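Local structure of citrate lyase subunit beta-like protein (Mycobacterium tuberculosis H37Rv, 6CHU) at residues A79-D84 / V107-P112; V126-I131 / R171-L176; V96-P99 / A105-I108; E201-A206 / D212-I217. The protein is a magnesium-dependent TIM-barrel lyase of the HpcH/HpaI aldolase family that forms homotrimers and probably acts in itaconate dissimilation and leucine catabolism. One frame throughout, in Å; residues are numbered along the deposited sequence.

Interaction 1: residues A79-D84 / V107-P112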
loop_
_atom_site.group_PDB
_atom_site.type_symbol
_atom_site.label_atom_id
_atom_site.label_comp_id
_atom_site.label_asym_id
_atom_site.label_seq_id
_atom_site.Cartn_x
_atom_site.Cartn_y
_atom_site.Cartn_z
ATOM N N ALA A 79 -2.545 21.545 24.242
ATOM C CA ALA A 79 -2.954 21.884 25.599
ATOM C C ALA A 79 -4.241 21.161 25.974
ATOM O O ALA A 79 -4.422 20.781 27.137
ATOM C CB ALA A 79 -3.121 23.402 25.747
ATOM N N ASP A 80 -5.130 20.933 24.996
ATOM C CA ASP A 80 -6.351 20.183 25.275
ATOM C C ASP A 80 -6.041 18.787 25.791
ATOM O O ASP A 80 -6.677 18.319 26.742
ATOM C CB ASP A 80 -7.234 20.100 24.032
ATOM C CG ASP A 80 -8.109 21.325 23.856
ATOM O OD1 ASP A 80 -8.626 21.866 24.864
ATOM O OD2 ASP A 80 -8.273 21.743 22.693
ATOM N N GLN A 81 -5.066 18.104 25.186
ATOM C CA GLN A 81 -4.751 16.759 25.658
ATOM C C GLN A 81 -4.284 16.782 27.107
ATOM O O GLN A 81 -4.645 15.900 27.900
ATOM C CB GLN A 81 -3.696 16.088 24.776
ATOM C CG GLN A 81 -3.685 14.573 25.003
ATOM C CD GLN A 81 -2.396 13.913 24.577
ATOM O OE1 GLN A 81 -1.392 13.989 25.280
ATOM N NE2 GLN A 81 -2.414 13.257 23.412
ATOM N N ALA A 82 -3.493 17.792 27.480
ATOM C CA ALA A 82 -3.054 17.898 28.867
ATOM C C ALA A 82 -4.244 18.058 29.801
ATOM O O ALA A 82 -4.307 17.418 30.859
ATOM C CB ALA A 82 -2.081 19.069 29.025
ATOM N N ARG A 83 -5.209 18.899 29.416
ATOM C CA ARG A 83 -6.424 19.054 30.208
ATOM C C ARG A 83 -7.223 17.756 30.256
ATOM O O ARG A 83 -7.766 17.399 31.309
ATOM C CB ARG A 83 -7.279 20.189 29.641
ATOM C CG ARG A 83 -6.574 21.543 29.547
ATOM C CD ARG A 83 -6.248 22.134 30.912
ATOM N NE ARG A 83 -5.016 21.604 31.495
ATOM C CZ ARG A 83 -3.789 21.969 31.124
ATOM N NH1 ARG A 83 -3.623 22.859 30.155
ATOM N NH2 ARG A 83 -2.727 21.437 31.721
ATOM N N ASP A 84 -7.293 17.036 29.127
ATOM C CA ASP A 84 -8.010 15.760 29.073
ATOM C C ASP A 84 -7.440 14.759 30.069
ATOM O O ASP A 84 -8.185 14.075 30.780
ATOM C CB ASP A 84 -7.933 15.153 27.670
ATOM C CG ASP A 84 -8.573 16.016 26.613
ATOM O OD1 ASP A 84 -9.413 16.880 26.950
ATOM O OD2 ASP A 84 -8.221 15.815 25.439
ATOM N N VAL A 107 2.182 7.527 21.424
ATOM C CA VAL A 107 1.470 6.474 22.141
ATOM C C VAL A 107 2.124 6.219 23.488
ATOM O O VAL A 107 1.445 6.097 24.519
ATOM C CB VAL A 107 1.406 5.189 21.292
ATOM C CG1 VAL A 107 0.784 4.049 22.102
ATOM C CG2 VAL A 107 0.598 5.430 20.011
ATOM N N ILE A 108 3.458 6.154 23.508
ATOM C CA ILE A 108 4.178 5.844 24.739
ATOM C C ILE A 108 3.950 6.916 25.797
ATOM O O ILE A 108 3.883 6.609 26.999
ATOM C CB ILE A 108 5.671 5.640 24.407
ATOM C CG1 ILE A 108 5.856 4.328 23.642
ATOM C CG2 ILE A 108 6.546 5.665 25.677
ATOM C CD1 ILE A 108 7.202 4.210 22.958
ATOM N N GLU A 109 3.794 8.182 25.387
ATOM C CA GLU A 109 3.609 9.196 26.422
ATOM C C GLU A 109 2.253 9.102 27.112
ATOM O O GLU A 109 2.022 9.835 28.081
ATOM C CB GLU A 109 3.832 10.602 25.852
ATOM C CG GLU A 109 2.861 11.051 24.789
ATOM C CD GLU A 109 3.195 12.437 24.258
ATOM O OE1 GLU A 109 2.501 12.919 23.332
ATOM O OE2 GLU A 109 4.165 13.040 24.763
ATOM N N LEU A 110 1.378 8.208 26.660
ATOM C CA LEU A 110 0.107 7.938 27.312
ATOM C C LEU A 110 0.157 6.745 28.263
ATOM O O LEU A 110 -0.834 6.497 28.956
ATOM C CB LEU A 110 -0.986 7.710 26.258
ATOM C CG LEU A 110 -1.186 8.884 25.289
ATOM C CD1 LEU A 110 -2.184 8.552 24.156
ATOM C CD2 LEU A 110 -1.620 10.139 26.067
ATOM N N ALA A 111 1.255 5.991 28.291
ATOM C CA ALA A 111 1.423 4.962 29.306
ATOM C C ALA A 111 1.198 5.576 30.684
ATOM O O ALA A 111 1.582 6.733 30.914
ATOM C CB ALA A 111 2.823 4.344 29.230
ATOM N N PRO A 112 0.597 4.841 31.635
ATOM C CA PRO A 112 0.243 3.414 31.603
ATOM C C PRO A 112 -1.152 3.118 31.042
ATOM O O PRO A 112 -1.672 2.032 31.289
ATOM C CB PRO A 112 0.306 3.023 33.084
ATOM C CG PRO A 112 -0.158 4.267 33.793
ATOM C CD PRO A 112 0.290 5.450 32.943
HETATM O O HOH W 1 0.079 11.823 22.766
HETATM O O HOH W 2 1.049 15.099 24.300
#
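Direct contact is van der Waals, one methyl against one amide: CD2 of Leu-110 lies 3.9 Å from OE1 of Gln-81. The same methyl is 4.1 Å from CD and 4.2 Å from NE2 of Gln-81, so it meets the amide across its flat side and not at one end. Gln-81 gets there because its CG points away from the backbone N (chi1 -163°) and the chain then runs on extended toward the turn Ile-108 to Ala-111. The polar contact is made through water. One water accepts from NE2 of Gln-81 (2.9 Å) and donates to OE1 of Glu-109 (2.7 Å); another donates to OE1 of Gln-81 (2.9 Å) and to the same OE1 of Glu-109 (2.8 Å). A single carboxylate oxygen thus serves both ends of the amide, and since NE2 of Gln-81 also donates to the carbonyl of Asn-74, the amide is held in one flip. Helix 79-89 and the turn after helix 104-108 are bridged in this way on the outside of the barrel, above strand 95-98: Gln-81 and Leu-110 both rest on Leu-98, and Leu-110 reaches Val-96 and, on strand 114-119, Val-115.

Interaction 2: residues V126-I131 / R171-L176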
loop_
_atom_site.group_PDB
_atom_site.type_symbol
_atom_site.label_atom_id
_atom_site.label_comp_id
_atom_site.label_asym_id
_atom_site.label_seq_id
_atom_site.Cartn_x
_atom_site.Cartn_y
_atom_site.Cartn_z
ATOM N N VAL A 126 2.490 6.462 7.340
ATOM C CA VAL A 126 3.883 6.078 7.108
ATOM C C VAL A 126 4.465 5.366 8.320
ATOM O O VAL A 126 5.322 4.478 8.181
ATOM C CB VAL A 126 4.714 7.327 6.739
ATOM C CG1 VAL A 126 6.205 7.026 6.760
ATOM C CG2 VAL A 126 4.299 7.866 5.394
ATOM N N CYS A 127 4.019 5.737 9.521
ATOM C CA CYS A 127 4.528 5.201 10.775
ATOM C C CYS A 127 3.600 4.167 11.401
ATOM O O CYS A 127 3.741 3.874 12.595
ATOM C CB CYS A 127 4.768 6.340 11.772
ATOM S SG CYS A 127 6.095 7.443 11.240
ATOM N N ALA A 128 2.670 3.596 10.623
ATOM C CA ALA A 128 1.627 2.756 11.209
ATOM C C ALA A 128 2.202 1.550 11.952
ATOM O O ALA A 128 1.696 1.175 13.017
ATOM C CB ALA A 128 0.638 2.306 10.123
ATOM N N ALA A 129 3.227 0.899 11.395
ATOM C CA ALA A 129 3.788 -0.278 12.057
ATOM C C ALA A 129 4.432 0.089 13.391
ATOM O O ALA A 129 4.292 -0.637 14.385
ATOM C CB ALA A 129 4.811 -0.966 11.148
ATOM N N GLU A 130 5.157 1.207 13.432
ATOM C CA GLU A 130 5.781 1.629 14.683
ATOM C C GLU A 130 4.730 1.996 15.724
ATOM O O GLU A 130 4.900 1.730 16.920
ATOM C CB GLU A 130 6.718 2.807 14.414
ATOM C CG GLU A 130 7.966 2.459 13.559
ATOM C CD GLU A 130 7.661 1.992 12.114
ATOM O OE1 GLU A 130 6.614 2.376 11.511
ATOM O OE2 GLU A 130 8.492 1.219 11.578
ATOM N N ILE A 131 3.641 2.620 15.287
ATOM C CA ILE A 131 2.552 2.964 16.199
ATOM C C ILE A 131 1.885 1.703 16.740
ATOM O O ILE A 131 1.631 1.573 17.948
ATOM C CB ILE A 131 1.549 3.875 15.466
ATOM C CG1 ILE A 131 2.212 5.223 15.162
ATOM C CG2 ILE A 131 0.307 4.082 16.293
ATOM C CD1 ILE A 131 1.388 6.105 14.195
ATOM N N ARG A 171 -6.504 2.382 4.796
ATOM C CA ARG A 171 -7.342 1.353 5.414
ATOM C C ARG A 171 -6.615 0.013 5.508
ATOM O O ARG A 171 -6.561 -0.607 6.576
ATOM C CB ARG A 171 -8.625 1.199 4.607
ATOM C CG ARG A 171 -9.673 0.288 5.227
ATOM C CD ARG A 171 -10.846 0.235 4.255
ATOM N NE ARG A 171 -12.069 -0.298 4.835
ATOM C CZ ARG A 171 -13.137 -0.625 4.108
ATOM N NH1 ARG A 171 -13.093 -0.499 2.781
ATOM N NH2 ARG A 171 -14.240 -1.085 4.696
ATOM N N SER A 172 -6.079 -0.464 4.382
ATOM C CA SER A 172 -5.308 -1.706 4.380
ATOM C C SER A 172 -4.062 -1.592 5.246
ATOM O O SER A 172 -3.699 -2.545 5.952
ATOM C CB SER A 172 -4.923 -2.089 2.947
ATOM O OG SER A 172 -6.076 -2.369 2.166
ATOM N N THR A 173 -3.375 -0.447 5.188
ATOM C CA THR A 173 -2.192 -0.245 6.022
ATOM C C THR A 173 -2.511 -0.462 7.499
ATOM O O THR A 173 -1.768 -1.146 8.217
ATOM C CB THR A 173 -1.628 1.162 5.794
ATOM O OG1 THR A 173 -1.206 1.292 4.428
ATOM C CG2 THR A 173 -0.436 1.424 6.715
ATOM N N ILE A 174 -3.615 0.111 7.969
ATOM C CA ILE A 174 -3.965 0.038 9.389
ATOM C C ILE A 174 -4.412 -1.365 9.774
ATOM O O ILE A 174 -4.076 -1.860 10.856
ATOM C CB ILE A 174 -5.036 1.103 9.714
ATOM C CG1 ILE A 174 -4.355 2.322 10.321
ATOM C CG2 ILE A 174 -6.149 0.568 10.639
ATOM C CD1 ILE A 174 -3.359 2.933 9.426
ATOM N N LEU A 175 -5.173 -2.030 8.903
ATOM C CA LEU A 175 -5.582 -3.406 9.179
ATOM C C LEU A 175 -4.366 -4.317 9.319
ATOM O O LEU A 175 -4.270 -5.125 10.255
ATOM C CB LEU A 175 -6.491 -3.896 8.056
ATOM C CG LEU A 175 -6.870 -5.374 8.117
ATOM C CD1 LEU A 175 -7.608 -5.676 9.421
ATOM C CD2 LEU A 175 -7.711 -5.781 6.896
ATOM N N LEU A 176 -3.409 -4.177 8.406
ATOM C CA LEU A 176 -2.226 -5.030 8.444
ATOM C C LEU A 176 -1.340 -4.709 9.645
ATOM O O LEU A 176 -0.832 -5.621 10.313
ATOM C CB LEU A 176 -1.454 -4.881 7.132
ATOM C CG LEU A 176 -2.164 -5.448 5.897
ATOM C CD1 LEU A 176 -1.500 -4.885 4.632
ATOM C CD2 LEU A 176 -2.118 -6.969 5.893
#
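With CG2 of Thr-173 swung away from its own backbone N (OG1 chi1 -63°), the methyl faces Ala-128 while the hydroxyl turns back along its own helix; Ile-174, with chi1 at -98°, well off a staggered value, and chi2 at 60°, brings CD1 to the same alanine. The CB of Ala-128 is therefore met by two methyls from consecutive residues of helix 165-180. CG2 of Thr-173 is the nearer, 3.7 Å from CB of Ala-128, and CD1 of Ile-174 stands 4.1 Å from that same CB. With only a methyl on Ala-128, the backbones come close: the CA atoms of Ala-128 and Ile-174 are 6.5 Å apart. Ala-128 begins helix 128-133, directly after Cys-127 at the N-cap. Beyond the pair, Ile-174 packs on Val-119, Met-140 and Trp-142 of the barrel strands, whereas Thr-173 also touches His-169 of a second subunit, so the contact runs from the barrel wall to the trimer interface. Everything exchanged between the segments is methyl on methyl, and the hydroxyl of Thr-173 is spent on the carbonyl of His-169 in its own chain, so at this point the helices meet by van der Waals packing alone.

Interaction 3: residues V96-P99 / A105-I108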
loop_
_atom_site.group_PDB
_atom_site.type_symbol
_atom_site.label_atom_id
_atom_site.label_comp_id
_atom_site.label_asym_id
_atom_site.label_seq_id
_atom_site.Cartn_x
_atom_site.Cartn_y
_atom_site.Cartn_z
ATOM N N VAL A 96 -7.720 4.990 26.174
ATOM C CA VAL A 96 -7.935 6.231 25.442
ATOM C C VAL A 96 -7.744 5.985 23.951
ATOM O O VAL A 96 -7.006 5.088 23.525
ATOM C CB VAL A 96 -7.004 7.367 25.923
ATOM C CG1 VAL A 96 -7.308 7.728 27.379
ATOM C CG2 VAL A 96 -5.531 6.976 25.743
ATOM N N MET A 97 -8.409 6.814 23.158
ATOM C CA MET A 97 -8.236 6.847 21.714
ATOM C C MET A 97 -7.470 8.117 21.375
ATOM O O MET A 97 -7.884 9.214 21.765
ATOM C CB MET A 97 -9.586 6.812 20.988
ATOM C CG MET A 97 -9.451 6.903 19.469
ATOM S SD MET A 97 -11.056 6.803 18.632
ATOM C CE MET A 97 -11.468 5.082 18.862
ATOM N N LEU A 98 -6.345 7.959 20.671
ATOM C CA LEU A 98 -5.461 9.066 20.343
ATOM C C LEU A 98 -5.682 9.493 18.898
ATOM O O LEU A 98 -5.302 8.748 17.981
ATOM C CB LEU A 98 -4.005 8.659 20.551
ATOM C CG LEU A 98 -2.971 9.703 20.101
ATOM C CD1 LEU A 98 -2.998 10.919 20.987
ATOM C CD2 LEU A 98 -1.563 9.080 20.044
ATOM N N PRO A 99 -6.266 10.657 18.638
ATOM C CA PRO A 99 -6.461 11.094 17.251
ATOM C C PRO A 99 -5.166 11.653 16.689
ATOM O O PRO A 99 -4.250 12.043 17.424
ATOM C CB PRO A 99 -7.528 12.188 17.379
ATOM C CG PRO A 99 -7.183 12.834 18.700
ATOM C CD PRO A 99 -6.704 11.690 19.597
ATOM N N ALA A 105 6.186 7.421 19.900
ATOM C CA ALA A 105 6.404 8.272 21.066
ATOM C C ALA A 105 5.100 8.907 21.556
ATOM O O ALA A 105 4.901 9.064 22.769
ATOM C CB ALA A 105 7.450 9.342 20.748
ATOM N N GLN A 106 4.197 9.271 20.635
ATOM C CA GLN A 106 2.912 9.830 21.061
ATOM C C GLN A 106 2.090 8.799 21.822
ATOM O O GLN A 106 1.361 9.148 22.757
ATOM C CB GLN A 106 2.112 10.349 19.859
ATOM C CG GLN A 106 2.550 11.721 19.384
ATOM C CD GLN A 106 1.668 12.227 18.250
ATOM O OE1 GLN A 106 0.891 11.465 17.674
ATOM N NE2 GLN A 106 1.776 13.517 17.942
ATOM N N VAL A 107 2.182 7.527 21.424
ATOM C CA VAL A 107 1.470 6.474 22.141
ATOM C C VAL A 107 2.124 6.219 23.488
ATOM O O VAL A 107 1.445 6.097 24.519
ATOM C CB VAL A 107 1.406 5.189 21.292
ATOM C CG1 VAL A 107 0.784 4.049 22.102
ATOM C CG2 VAL A 107 0.598 5.430 20.011
ATOM N N ILE A 108 3.458 6.154 23.508
ATOM C CA ILE A 108 4.178 5.844 24.739
ATOM C C ILE A 108 3.950 6.916 25.797
ATOM O O ILE A 108 3.883 6.609 26.999
ATOM C CB ILE A 108 5.671 5.640 24.407
ATOM C CG1 ILE A 108 5.856 4.328 23.642
ATOM C CG2 ILE A 108 6.546 5.665 25.677
ATOM C CD1 ILE A 108 7.202 4.210 22.958
HETATM O O HOH W 3 -1.684 12.667 18.310
#
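Leu-98, at the end of strand 95-98, faces Gln-106 and Val-107 on the short helix 104-108, with the CA atoms of Leu-98 and Val-107 7.6 Å apart. Leu-98 leaves the strand toward the helix, its CG turned away from the backbone N (chi1 174°), and presents the methyl CD2 as its point of contact. That methyl lies 3.9 Å from CB of Gln-106 and 4.0 Å from the backbone O of Gln-106, so it rests where the glutamine leaves the helix. It is also 4.2 Å from CG2 of Val-107, the purely apolar part of the contact. The side chains of Leu-98 and Gln-106 run nearly perpendicular, and the extended glutamine carries its amide past the leucine toward the loop that joins strand to helix. There OE1 of Gln-106 accepts from the backbone N of Glu-102, tying the side chain back to that loop. A water 2.8 Å from O of Pro-99 also reaches OE1 of Gln-106, but this second bond is weak and the water has more acceptors near it than protons to give. Pro-99 itself touches Glu-120, a magnesium ligand, at the catalytic end of the barrel. The contact packs the helix of a beta-alpha-beta unit onto its first strand; Leu-98 and Val-107 both meet Val-115 on the next strand, 114-119, while Val-96 touches Leu-88 of helix 79-89 and Val-107 also touches Thr-137 of strand 137-142.

Interaction 4: residues E201-A206 / D212-I217; sequences EEARDA and DVTVCI
Two alanines of helix 196-209, Ala-203 and Ala-206, receive Thr-214 from the strand that follows. That strand is led in by Asp-212, whose OD2 accepts from the backbone N of Ala-185 and so anchors the turn to the start of strand 184-187. Val-213 points away from the helix, against Leu-186 and Trp-18 of the flanking strands. Thr-214 points the other way, toward the helix, where the alanines let its CA stand 6.4 Å from that of Ala-203. With chi1 at -74° its OG1 stands opposite the carbonyl carbon and is the atom that meets the helix: it lies 3.9 Å from CB and 4.1 Å from CA of Ala-203, and 4.1 Å from CB of Ala-206, three residues further along. The alanine methyls offer this hydroxyl no hydrogen bond; it is bonded to the OH of Tyr-229, a residue whose side chain also touches Ala-206. The helix belongs to the crossover 184-187, 196-209, 213-216, the final beta-alpha-beta unit of the TIM barrel, and the strand closes the barrel by pairing with 184-187 on one edge and 17-22 on the other. Val-215 again turns from the helix, onto Leu-186 and Phe-20, continuing the alternation expected of a barrel strand. Cys-216 is back on the outer side, where Gln-221 and Val-225 of helix 221-228 cover it. At Ile-217 the strand has ended; its backbone N is bonded to OE1 of Gln-221, and its side chain packs on Phe-20, on Ile-193 and on Met-259 of another subunit.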
loop_
_atom_site.group_PDB
_atom_site.type_symbol
_atom_site.label_atom_id
_atom_site.label_comp_id
_atom_site.label_asym_id
_atom_site.label_seq_id
_atom_site.Cartn_x
_atom_site.Cartn_y
_atom_site.Cartn_z
ATOM N N GLU A 201 -22.601 -2.328 2.914
ATOM C CA GLU A 201 -21.553 -2.852 2.042
ATOM C C GLU A 201 -20.172 -2.646 2.648
ATOM O O GLU A 201 -19.295 -3.512 2.537
ATOM C CB GLU A 201 -21.630 -2.175 0.674
ATOM C CG GLU A 201 -22.963 -2.347 -0.039
ATOM C CD GLU A 201 -22.965 -1.694 -1.409
ATOM O OE1 GLU A 201 -21.935 -1.083 -1.774
ATOM O OE2 GLU A 201 -23.991 -1.795 -2.119
ATOM N N GLU A 202 -19.963 -1.487 3.278
ATOM C CA GLU A 202 -18.682 -1.138 3.878
ATOM C C GLU A 202 -18.365 -2.023 5.078
ATOM O O GLU A 202 -17.236 -2.511 5.222
ATOM C CB GLU A 202 -18.729 0.332 4.289
ATOM C CG GLU A 202 -17.412 0.985 4.650
ATOM C CD GLU A 202 -17.550 2.493 4.587
ATOM O OE1 GLU A 202 -18.070 3.085 5.557
ATOM O OE2 GLU A 202 -17.195 3.076 3.544
ATOM N N ALA A 203 -19.347 -2.230 5.959
ATOM C CA ALA A 203 -19.116 -3.065 7.136
ATOM C C ALA A 203 -19.011 -4.538 6.757
ATOM O O ALA A 203 -18.229 -5.281 7.360
ATOM C CB ALA A 203 -20.227 -2.846 8.162
ATOM N N ARG A 204 -19.804 -4.991 5.774
ATOM C CA ARG A 204 -19.602 -6.342 5.247
ATOM C C ARG A 204 -18.188 -6.499 4.695
ATOM O O ARG A 204 -17.516 -7.508 4.957
ATOM C CB ARG A 204 -20.636 -6.661 4.166
ATOM C CG ARG A 204 -22.007 -7.014 4.698
ATOM C CD ARG A 204 -22.906 -7.412 3.530
ATOM N NE ARG A 204 -24.254 -7.756 3.952
ATOM C CZ ARG A 204 -25.291 -7.819 3.122
ATOM N NH1 ARG A 204 -25.127 -7.553 1.833
ATOM N NH2 ARG A 204 -26.492 -8.143 3.581
ATOM N N ASP A 205 -17.726 -5.510 3.926
ATOM C CA ASP A 205 -16.359 -5.528 3.411
ATOM C C ASP A 205 -15.348 -5.597 4.549
ATOM O O ASP A 205 -14.372 -6.355 4.486
ATOM C CB ASP A 205 -16.103 -4.273 2.576
ATOM C CG ASP A 205 -16.610 -4.380 1.149
ATOM O OD1 ASP A 205 -17.259 -5.393 0.796
ATOM O OD2 ASP A 205 -16.344 -3.430 0.371
ATOM N N ALA A 206 -15.567 -4.802 5.597
ATOM C CA ALA A 206 -14.618 -4.746 6.699
ATOM C C ALA A 206 -14.573 -6.075 7.447
ATOM O O ALA A 206 -13.489 -6.600 7.729
ATOM C CB ALA A 206 -14.983 -3.593 7.631
ATOM N N ASP A 212 -12.156 -5.871 13.256
ATOM C CA ASP A 212 -12.843 -6.332 14.455
ATOM C C ASP A 212 -14.043 -5.479 14.803
ATOM O O ASP A 212 -14.947 -5.957 15.507
ATOM C CB ASP A 212 -11.881 -6.314 15.640
ATOM C CG ASP A 212 -10.692 -7.206 15.412
ATOM O OD1 ASP A 212 -10.910 -8.427 15.342
ATOM O OD2 ASP A 212 -9.568 -6.688 15.248
ATOM N N VAL A 213 -14.051 -4.240 14.331
ATOM C CA VAL A 213 -14.991 -3.206 14.756
ATOM C C VAL A 213 -15.259 -2.289 13.569
ATOM O O VAL A 213 -14.344 -1.959 12.812
ATOM C CB VAL A 213 -14.414 -2.383 15.935
ATOM C CG1 VAL A 213 -15.263 -1.124 16.185
ATOM C CG2 VAL A 213 -14.297 -3.234 17.210
ATOM N N THR A 214 -16.512 -1.849 13.419
ATOM C CA THR A 214 -16.816 -0.658 12.632
ATOM C C THR A 214 -17.310 0.416 13.591
ATOM O O THR A 214 -18.282 0.197 14.325
ATOM C CB THR A 214 -17.865 -0.947 11.557
ATOM O OG1 THR A 214 -17.260 -1.708 10.505
ATOM C CG2 THR A 214 -18.414 0.362 10.969
ATOM N N VAL A 215 -16.647 1.565 13.592
ATOM C CA VAL A 215 -17.036 2.651 14.483
ATOM C C VAL A 215 -18.141 3.462 13.821
ATOM O O VAL A 215 -18.132 3.684 12.599
ATOM C CB VAL A 215 -15.820 3.520 14.846
ATOM C CG1 VAL A 215 -16.234 4.619 15.828
ATOM C CG2 VAL A 215 -14.729 2.634 15.476
ATOM N N CYS A 216 -19.120 3.870 14.627
ATOM C CA CYS A 216 -20.309 4.575 14.166
ATOM C C CYS A 216 -20.401 5.954 14.805
ATOM O O CYS A 216 -19.891 6.179 15.905
ATOM C CB CYS A 216 -21.575 3.794 14.509
ATOM S SG CYS A 216 -21.606 2.141 13.824
ATOM N N ILE A 217 -21.083 6.872 14.116
ATOM C CA ILE A 217 -21.336 8.207 14.649
ATOM C C ILE A 217 -22.808 8.452 14.925
ATOM O O ILE A 217 -23.167 9.536 15.410
ATOM C CB ILE A 217 -20.762 9.295 13.721
ATOM C CG1 ILE A 217 -21.015 8.921 12.271
ATOM C CG2 ILE A 217 -19.245 9.436 13.922
ATOM C CD1 ILE A 217 -21.964 9.800 11.620
#

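From the N terminus, interaction 1 opens first on helix 79-89, and interaction 3 opens within its loop at strand 95-98. Both end on helix 104-108 and share Val-107 and Ile-108, so the short strand-to-helix closure overlaps the end of the longer helix-to-turn one. Interaction 2 then opens at 126-131 and closes 40 residues later on helix 165-180, touching the first group where Ile-131 packs on Val-107. Interaction 4 follows separately, another short closure, on the last strand; Arg-171 links it to interaction 2 by packing on Ala-206. Interactions 3 and 4 thus seat helices on barrel strands, while interactions 1 and 2 join elements of the helical layer around the strands.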